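Local coordinates for polyketide synthase PksJ (Bacillus subtilis subsp. subtilis, PDB 4J1Q), which catalyses stereoselective, NADPH-dependent reduction of alpha- and beta-keto groups as a ketoreductase of the bacillaene trans-acyltransferase assembly line, at residues L26-E31 with K427-V432; A112-E117 with A142-I147; D193-P198 with F419-V424. All blocks are in the same frame, centred on the assembly; numbering follows the deposited sequence.

Contact 1. Residues L26-E31 with K427-V432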
# COMPACT_ATOMS: atom_id res chain seq x y z
N LEU A 26 -13.41 6.17 3.20
CA LEU A 26 -12.65 6.69 4.35
C LEU A 26 -11.30 7.33 4.01
O LEU A 26 -10.65 7.01 3.02
CB LEU A 26 -12.42 5.59 5.39
CG LEU A 26 -13.65 4.92 5.97
CD1 LEU A 26 -13.22 3.78 6.90
CD2 LEU A 26 -14.51 5.96 6.67
N GLU A 27 -10.77 8.07 4.96
CA GLU A 27 -9.59 8.82 4.65
C GLU A 27 -8.74 8.96 5.90
O GLU A 27 -9.30 9.18 6.97
CB GLU A 27 -10.03 10.14 4.06
CG GLU A 27 -8.90 11.00 3.56
CD GLU A 27 -8.31 11.82 4.68
OE1 GLU A 27 -9.06 12.05 5.66
OE2 GLU A 27 -7.12 12.19 4.59
N PRO A 28 -7.45 8.59 5.84
CA PRO A 28 -6.63 8.44 7.08
C PRO A 28 -6.35 9.78 7.76
O PRO A 28 -6.12 10.76 7.06
CB PRO A 28 -5.31 7.87 6.54
CG PRO A 28 -5.22 8.40 5.15
CD PRO A 28 -6.63 8.35 4.63
N VAL A 29 -6.35 9.84 9.09
CA VAL A 29 -6.10 11.10 9.80
C VAL A 29 -5.17 10.92 11.01
O VAL A 29 -5.24 9.93 11.72
CB VAL A 29 -7.42 11.78 10.25
CG1 VAL A 29 -7.14 13.18 10.75
CG2 VAL A 29 -8.40 11.84 9.09
N TRP A 30 -4.25 11.86 11.18
CA TRP A 30 -3.54 12.00 12.43
C TRP A 30 -4.32 12.80 13.42
O TRP A 30 -4.55 13.99 13.21
CB TRP A 30 -2.22 12.67 12.17
CG TRP A 30 -1.30 11.82 11.35
CD1 TRP A 30 -0.87 12.03 10.05
CD2 TRP A 30 -0.69 10.53 11.75
NE1 TRP A 30 -0.01 11.04 9.66
CE2 TRP A 30 0.13 10.11 10.63
CE3 TRP A 30 -0.71 9.76 12.90
CZ2 TRP A 30 0.84 8.93 10.65
CZ3 TRP A 30 0.04 8.59 12.93
CH2 TRP A 30 0.81 8.19 11.84
N GLU A 31 -4.77 12.14 14.48
CA GLU A 31 -5.57 12.78 15.53
C GLU A 31 -4.85 12.80 16.86
O GLU A 31 -4.03 11.93 17.14
CB GLU A 31 -6.90 12.04 15.71
CG GLU A 31 -7.83 12.11 14.51
CD GLU A 31 -8.84 11.00 14.51
OE1 GLU A 31 -8.51 9.88 15.00
OE2 GLU A 31 -9.96 11.24 13.99
N LYS A 427 -6.90 13.34 -2.27
CA LYS A 427 -6.13 12.88 -1.12
C LYS A 427 -5.22 11.78 -1.58
O LYS A 427 -5.51 11.08 -2.55
CB LYS A 427 -7.07 12.38 -0.04
CG LYS A 427 -7.92 13.47 0.57
CD LYS A 427 -8.99 12.88 1.47
CE LYS A 427 -9.86 13.96 2.12
NZ LYS A 427 -9.10 14.80 3.07
N PRO A 428 -4.07 11.66 -0.93
CA PRO A 428 -3.08 10.66 -1.33
C PRO A 428 -3.61 9.24 -1.13
O PRO A 428 -3.11 8.29 -1.74
CB PRO A 428 -1.91 10.92 -0.38
CG PRO A 428 -2.11 12.32 0.14
CD PRO A 428 -3.59 12.52 0.18
N GLN A 429 -4.57 9.08 -0.24
CA GLN A 429 -5.01 7.75 0.14
C GLN A 429 -6.50 7.74 0.39
O GLN A 429 -7.01 8.47 1.25
CB GLN A 429 -4.26 7.29 1.40
CG GLN A 429 -4.03 5.79 1.47
CD GLN A 429 -3.50 5.38 2.83
OE1 GLN A 429 -2.64 6.05 3.40
NE2 GLN A 429 -4.05 4.30 3.38
N VAL A 430 -7.17 6.81 -0.28
CA VAL A 430 -8.61 6.67 -0.14
C VAL A 430 -8.88 5.20 0.12
O VAL A 430 -8.45 4.33 -0.62
CB VAL A 430 -9.31 7.09 -1.46
CG1 VAL A 430 -10.76 6.61 -1.48
CG2 VAL A 430 -9.26 8.61 -1.64
N PHE A 431 -9.59 4.93 1.19
CA PHE A 431 -9.90 3.56 1.56
C PHE A 431 -11.35 3.28 1.19
O PHE A 431 -12.25 3.95 1.68
CB PHE A 431 -9.68 3.37 3.06
CG PHE A 431 -10.19 2.08 3.60
CD1 PHE A 431 -9.34 1.20 4.20
CD2 PHE A 431 -11.54 1.79 3.59
CE1 PHE A 431 -9.81 0.04 4.76
CE2 PHE A 431 -12.01 0.59 4.09
CZ PHE A 431 -11.14 -0.29 4.68
N VAL A 432 -11.58 2.33 0.32
CA VAL A 432 -12.92 2.08 -0.16
C VAL A 432 -13.43 0.74 0.33
O VAL A 432 -12.73 -0.27 0.26
CB VAL A 432 -12.98 2.09 -1.69
CG1 VAL A 432 -14.42 1.86 -2.17
CG2 VAL A 432 -12.42 3.40 -2.21

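Contact 2. Residues A112-E117 with A142-I147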
# COMPACT_ATOMS: atom_id res chain seq x y z
N ALA A 112 8.18 -0.44 16.05
CA ALA A 112 9.05 -0.03 14.97
C ALA A 112 9.23 1.46 15.03
O ALA A 112 8.25 2.21 15.20
CB ALA A 112 8.48 -0.43 13.62
N ILE A 113 10.48 1.88 14.97
CA ILE A 113 10.77 3.30 15.01
C ILE A 113 11.17 3.75 13.62
O ILE A 113 12.11 3.24 13.04
CB ILE A 113 11.87 3.63 16.03
CG1 ILE A 113 11.68 2.80 17.29
CG2 ILE A 113 11.82 5.10 16.37
CD1 ILE A 113 10.39 3.04 18.06
N VAL A 114 10.30 4.57 13.05
CA VAL A 114 10.52 5.09 11.71
C VAL A 114 10.70 6.59 11.87
O VAL A 114 9.85 7.27 12.47
CB VAL A 114 9.30 4.78 10.79
CG1 VAL A 114 9.60 5.12 9.32
CG2 VAL A 114 8.88 3.33 10.96
N PRO A 115 11.87 7.09 11.43
CA PRO A 115 12.08 8.52 11.36
C PRO A 115 11.52 9.08 10.07
O PRO A 115 11.88 8.61 8.99
CB PRO A 115 13.61 8.63 11.39
CG PRO A 115 14.08 7.39 10.72
CD PRO A 115 13.04 6.33 10.96
N LEU A 116 10.59 10.03 10.18
CA LEU A 116 10.23 10.86 9.05
C LEU A 116 11.47 11.61 8.57
O LEU A 116 12.10 12.33 9.33
CB LEU A 116 9.12 11.84 9.43
CG LEU A 116 7.90 11.20 10.09
CD1 LEU A 116 7.46 11.99 11.31
CD2 LEU A 116 6.74 11.09 9.12
N GLU A 117 11.87 11.31 7.35
CA GLU A 117 13.03 11.92 6.75
C GLU A 117 12.84 11.74 5.27
O GLU A 117 11.76 11.33 4.83
CB GLU A 117 14.30 11.23 7.23
CG GLU A 117 15.59 11.90 6.79
CD GLU A 117 16.71 11.80 7.81
OE1 GLU A 117 16.89 12.77 8.58
OE2 GLU A 117 17.42 10.77 7.84
N ALA A 142 1.77 -4.92 18.08
CA ALA A 142 2.73 -4.34 17.16
C ALA A 142 2.42 -2.87 16.86
O ALA A 142 1.32 -2.54 16.40
CB ALA A 142 2.80 -5.16 15.88
N GLN A 143 3.38 -1.99 17.12
CA GLN A 143 3.19 -0.56 16.90
C GLN A 143 4.25 -0.03 15.99
O GLN A 143 5.42 -0.37 16.11
CB GLN A 143 3.21 0.23 18.22
CG GLN A 143 2.03 -0.04 19.13
CD GLN A 143 2.21 0.49 20.55
OE1 GLN A 143 3.33 0.65 21.04
NE2 GLN A 143 1.10 0.74 21.23
N VAL A 144 3.84 0.85 15.09
CA VAL A 144 4.81 1.57 14.29
C VAL A 144 4.80 3.01 14.77
O VAL A 144 3.74 3.57 15.03
CB VAL A 144 4.45 1.48 12.79
CG1 VAL A 144 2.98 1.78 12.62
CG2 VAL A 144 5.30 2.44 11.98
N ILE A 145 5.98 3.53 15.06
CA ILE A 145 6.12 4.84 15.67
C ILE A 145 7.02 5.70 14.80
O ILE A 145 8.22 5.45 14.68
CB ILE A 145 6.72 4.73 17.08
CG1 ILE A 145 5.71 4.08 18.04
CG2 ILE A 145 7.16 6.10 17.58
CD1 ILE A 145 6.35 3.31 19.17
N GLU A 146 6.43 6.72 14.19
CA GLU A 146 7.14 7.57 13.24
C GLU A 146 7.64 8.81 13.98
O GLU A 146 6.88 9.45 14.70
CB GLU A 146 6.20 7.99 12.10
CG GLU A 146 5.59 6.82 11.32
CD GLU A 146 4.36 7.21 10.50
OE1 GLU A 146 4.39 8.24 9.77
OE2 GLU A 146 3.36 6.46 10.56
N ILE A 147 8.92 9.13 13.82
CA ILE A 147 9.53 10.18 14.62
C ILE A 147 10.29 11.15 13.74
O ILE A 147 11.16 10.74 12.97
CB ILE A 147 10.52 9.59 15.63
CG1 ILE A 147 9.79 8.69 16.62
CG2 ILE A 147 11.28 10.71 16.35
CD1 ILE A 147 10.71 7.91 17.53

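Contact 3. Residues D193-P198 with F419-V424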
# COMPACT_ATOMS: atom_id res chain seq x y z
N ASP A 193 -23.54 14.09 -7.21
CA ASP A 193 -23.98 14.28 -8.60
C ASP A 193 -23.17 13.42 -9.56
O ASP A 193 -22.35 12.61 -9.13
CB ASP A 193 -23.85 15.75 -9.00
CG ASP A 193 -22.42 16.26 -8.93
OD1 ASP A 193 -21.54 15.50 -8.49
OD2 ASP A 193 -22.19 17.43 -9.31
N THR A 194 -23.39 13.60 -10.85
CA THR A 194 -22.57 12.92 -11.84
C THR A 194 -21.12 13.41 -11.75
O THR A 194 -20.87 14.55 -11.38
CB THR A 194 -23.12 13.09 -13.26
OG1 THR A 194 -23.58 11.82 -13.74
CG2 THR A 194 -22.03 13.62 -14.19
N LEU A 195 -20.18 12.52 -12.04
CA LEU A 195 -18.79 12.71 -11.62
C LEU A 195 -17.91 13.39 -12.66
O LEU A 195 -17.97 13.05 -13.85
CB LEU A 195 -18.17 11.38 -11.20
CG LEU A 195 -18.78 10.73 -9.95
CD1 LEU A 195 -18.14 9.38 -9.68
CD2 LEU A 195 -18.62 11.64 -8.74
N HIS A 196 -17.04 14.28 -12.19
CA HIS A 196 -15.94 14.82 -12.99
C HIS A 196 -14.99 13.73 -13.33
O HIS A 196 -14.92 12.71 -12.63
CB HIS A 196 -15.18 15.87 -12.19
CG HIS A 196 -15.69 17.28 -12.37
ND1 HIS A 196 -14.89 18.29 -12.76
CD2 HIS A 196 -16.93 17.85 -12.09
CE1 HIS A 196 -15.59 19.44 -12.79
NE2 HIS A 196 -16.84 19.17 -12.38
N MET A 197 -14.20 13.93 -14.38
CA MET A 197 -13.29 12.88 -14.84
C MET A 197 -11.98 13.38 -15.40
O MET A 197 -11.87 14.53 -15.82
CB MET A 197 -13.99 12.00 -15.86
CG MET A 197 -15.25 11.38 -15.28
SD MET A 197 -16.24 10.58 -16.55
CE MET A 197 -17.38 9.67 -15.50
N PRO A 198 -10.96 12.53 -15.36
CA PRO A 198 -9.58 12.91 -15.65
C PRO A 198 -9.18 12.67 -17.11
O PRO A 198 -8.04 12.94 -17.49
CB PRO A 198 -8.78 11.98 -14.74
CG PRO A 198 -9.63 10.75 -14.65
CD PRO A 198 -11.03 11.28 -14.57
N PHE A 419 -13.78 5.44 -7.72
CA PHE A 419 -12.58 5.84 -8.40
C PHE A 419 -12.62 7.30 -8.81
O PHE A 419 -11.67 8.02 -8.55
CB PHE A 419 -12.35 4.95 -9.61
CG PHE A 419 -11.20 5.40 -10.47
CD1 PHE A 419 -9.88 5.07 -10.15
CD2 PHE A 419 -11.44 6.06 -11.69
CE1 PHE A 419 -8.83 5.44 -10.98
CE2 PHE A 419 -10.40 6.42 -12.53
CZ PHE A 419 -9.10 6.06 -12.21
N TYR A 420 -13.72 7.72 -9.43
CA TYR A 420 -13.89 9.12 -9.83
C TYR A 420 -14.00 10.06 -8.63
O TYR A 420 -13.35 11.11 -8.57
CB TYR A 420 -15.09 9.29 -10.79
CG TYR A 420 -14.82 8.76 -12.19
CD1 TYR A 420 -13.72 9.21 -12.90
CD2 TYR A 420 -15.60 7.76 -12.75
CE1 TYR A 420 -13.39 8.69 -14.14
CE2 TYR A 420 -15.29 7.23 -14.00
CZ TYR A 420 -14.19 7.71 -14.70
OH TYR A 420 -13.89 7.23 -15.96
N GLN A 421 -14.79 9.66 -7.63
CA GLN A 421 -14.90 10.44 -6.41
C GLN A 421 -13.54 10.61 -5.71
O GLN A 421 -13.30 11.63 -5.06
CB GLN A 421 -15.87 9.77 -5.45
CG GLN A 421 -17.32 9.84 -5.85
CD GLN A 421 -18.21 9.18 -4.81
OE1 GLN A 421 -17.87 9.11 -3.63
NE2 GLN A 421 -19.35 8.68 -5.26
N GLY A 422 -12.69 9.58 -5.81
CA GLY A 422 -11.40 9.61 -5.13
C GLY A 422 -10.47 10.62 -5.77
O GLY A 422 -9.70 11.27 -5.09
N ILE A 423 -10.57 10.77 -7.08
CA ILE A 423 -9.72 11.70 -7.79
C ILE A 423 -10.06 13.14 -7.40
O ILE A 423 -9.17 13.90 -7.00
CB ILE A 423 -9.87 11.54 -9.31
CG1 ILE A 423 -9.39 10.14 -9.73
CG2 ILE A 423 -9.12 12.65 -10.04
CD1 ILE A 423 -9.27 9.93 -11.23
N VAL A 424 -11.34 13.51 -7.53
CA VAL A 424 -11.76 14.87 -7.25
C VAL A 424 -11.43 15.32 -5.82
O VAL A 424 -11.08 16.47 -5.59
CB VAL A 424 -13.27 15.12 -7.59
CG1 VAL A 424 -13.66 14.43 -8.88
CG2 VAL A 424 -14.18 14.69 -6.45

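Contact 1. Residues L26-E31 with K427-V432
Leu26 and Phe431 form an antiparallel hydrogen-bonded pair. Leu26 N donates to Phe431 O at 2.9 Å, and Phe431 N returns a bond to Leu26 O at 3.0 Å. The side chains of the pair leave on the same face of the sheet, where CD1 of Leu26 lies 4.2 Å from CD2 of Phe431 and approaches the ring obliquely. The directions of the two strand segments differ by 132°, well short of antiparallel, and the pairing stays at one end. Next to Leu26, Glu27 reaches toward Lys427, at the start of the other segment, in a long salt bridge, Glu27 OE2 to Lys427 NZ 3.6 Å; the two side chains come too close in the model, so their placement is doubtful. Farther along, the contact passes to other side chains. Pro28 rests its CD 3.4 Å from Gln429 O, while its CG lies 3.9 Å from OE1 of the Gln429 amide. Gln429 NE2 is hydrogen-bonded to Asn382 OD1, which holds that amide in place. Phe431 also meets the ring of Trp184 on strand 178-186 and packs on Val339, Cys342 and Leu343 of helix 339-343. Strand 22-31 lies between strand 178-186 and strand 429-435, and the latter bonds through Val430 to Ser380 and Asn382 of strand 377-383.

Contact 2. Residues A112-E117 with A142-I147
Ile113 and Ile145 both carry CG1 anti to the carbonyl carbon (chi1 -40° and -69°), which lays the two chains side by side, pointing the same way, with CD1 of Ile113 4.2 Å from CB of Ile145. The methyl CG2 of Ile113 faces CD1 of Ile147 farther along the same face. On the face of Ala112, Val114, Val144 and Glu146, the valines meet obliquely through their CG2 methyls, 3.8 Å from Val114 CG2 to Val144 CG2. Here too, CD2 of Leu116 reaches to 3.8 Å from OE1 of Glu146, the carboxylate oxygen that is salt-bridged to Arg173 on the next strand. The backbones run parallel, 26° apart. Gln143 O accepts from Ala112 N at 2.8 Å and Ala112 O from Ile145 N. Val114 N then bonds to Ile145 O at 2.8 Å. Leu160 of helix 156-164 covers the isoleucine face, whereas Val126 and Phe130 of helix 126-136 pack on Ala112 across the sheet. Strand 108-115, helix 126-136 and strand 140-147 make a beta-alpha-beta unit with neighbouring parallel strands, the repeating element of a Rossmann-like fold.

Contact 3. Residues D193-P198 with F419-V424
Met197 lies over one face of the Tyr420 ring, Phe419 CD2 approaches the opposite face toward the rim, and Pro198 CD meets an edge in the ring plane. The CG of Met197 makes a CH-pi contact, 3.7 Å from the centroid of the Tyr420 ring. Its sulfur gives a Met-aromatic contact: SD stands 4.3 Å from the same centroid, 21° off the normal. An extended chain beyond CG (chi2 169°, chi3 168°) carries the methionine along that face, bringing its CE to 3.5 Å from Tyr420 CE2. At the edge, Pro198 CD is 3.5 Å from Tyr420 CE1, and the proline crosses the tyrosine at about a right angle. In fold terms, the loop between strands 178-186 and 204-208 passes along the outer side of helix 412-425, joined by side-chain packing without a hydrogen bond between the two segments. Leu195 points at the helix and sets its CD1 3.2 Å from Tyr420 CB. Pro198 CG also meets Ile423 CD1 at 3.5 Å, one turn further on, and His196 CB lies 3.9 Å from Val424 CG1. The Tyr420 hydroxyl is hydrogen-bonded to Trp199 NE1 just beyond the loop segment, and Arg225 of helix 213-226 touches both Met197 and Tyr420.

How the contacts relate
Contact 1 joins parts nearly 400 residues apart in the chain and encloses the other two in sequence. Its centre lies about 17 Å from that of contact 3 and about 19 Å from that of contact 2. Contacts 1 and 3 are joined directly, since a short turn leads from helix 412-425 to strand 429-435, and Val430 CG2 packs 4.2 Å from Gly422 CA. Toward contact 2, Trp30 CH2 reaches 3.3 Å from Glu146 OE2. Contacts 2 and 3 do not touch, their nearest atoms being about 21 Å apart, so contact 1, which touches both, connects them. The Phe431 side chain is about 10 Å from the bound NADPH, too far to touch it.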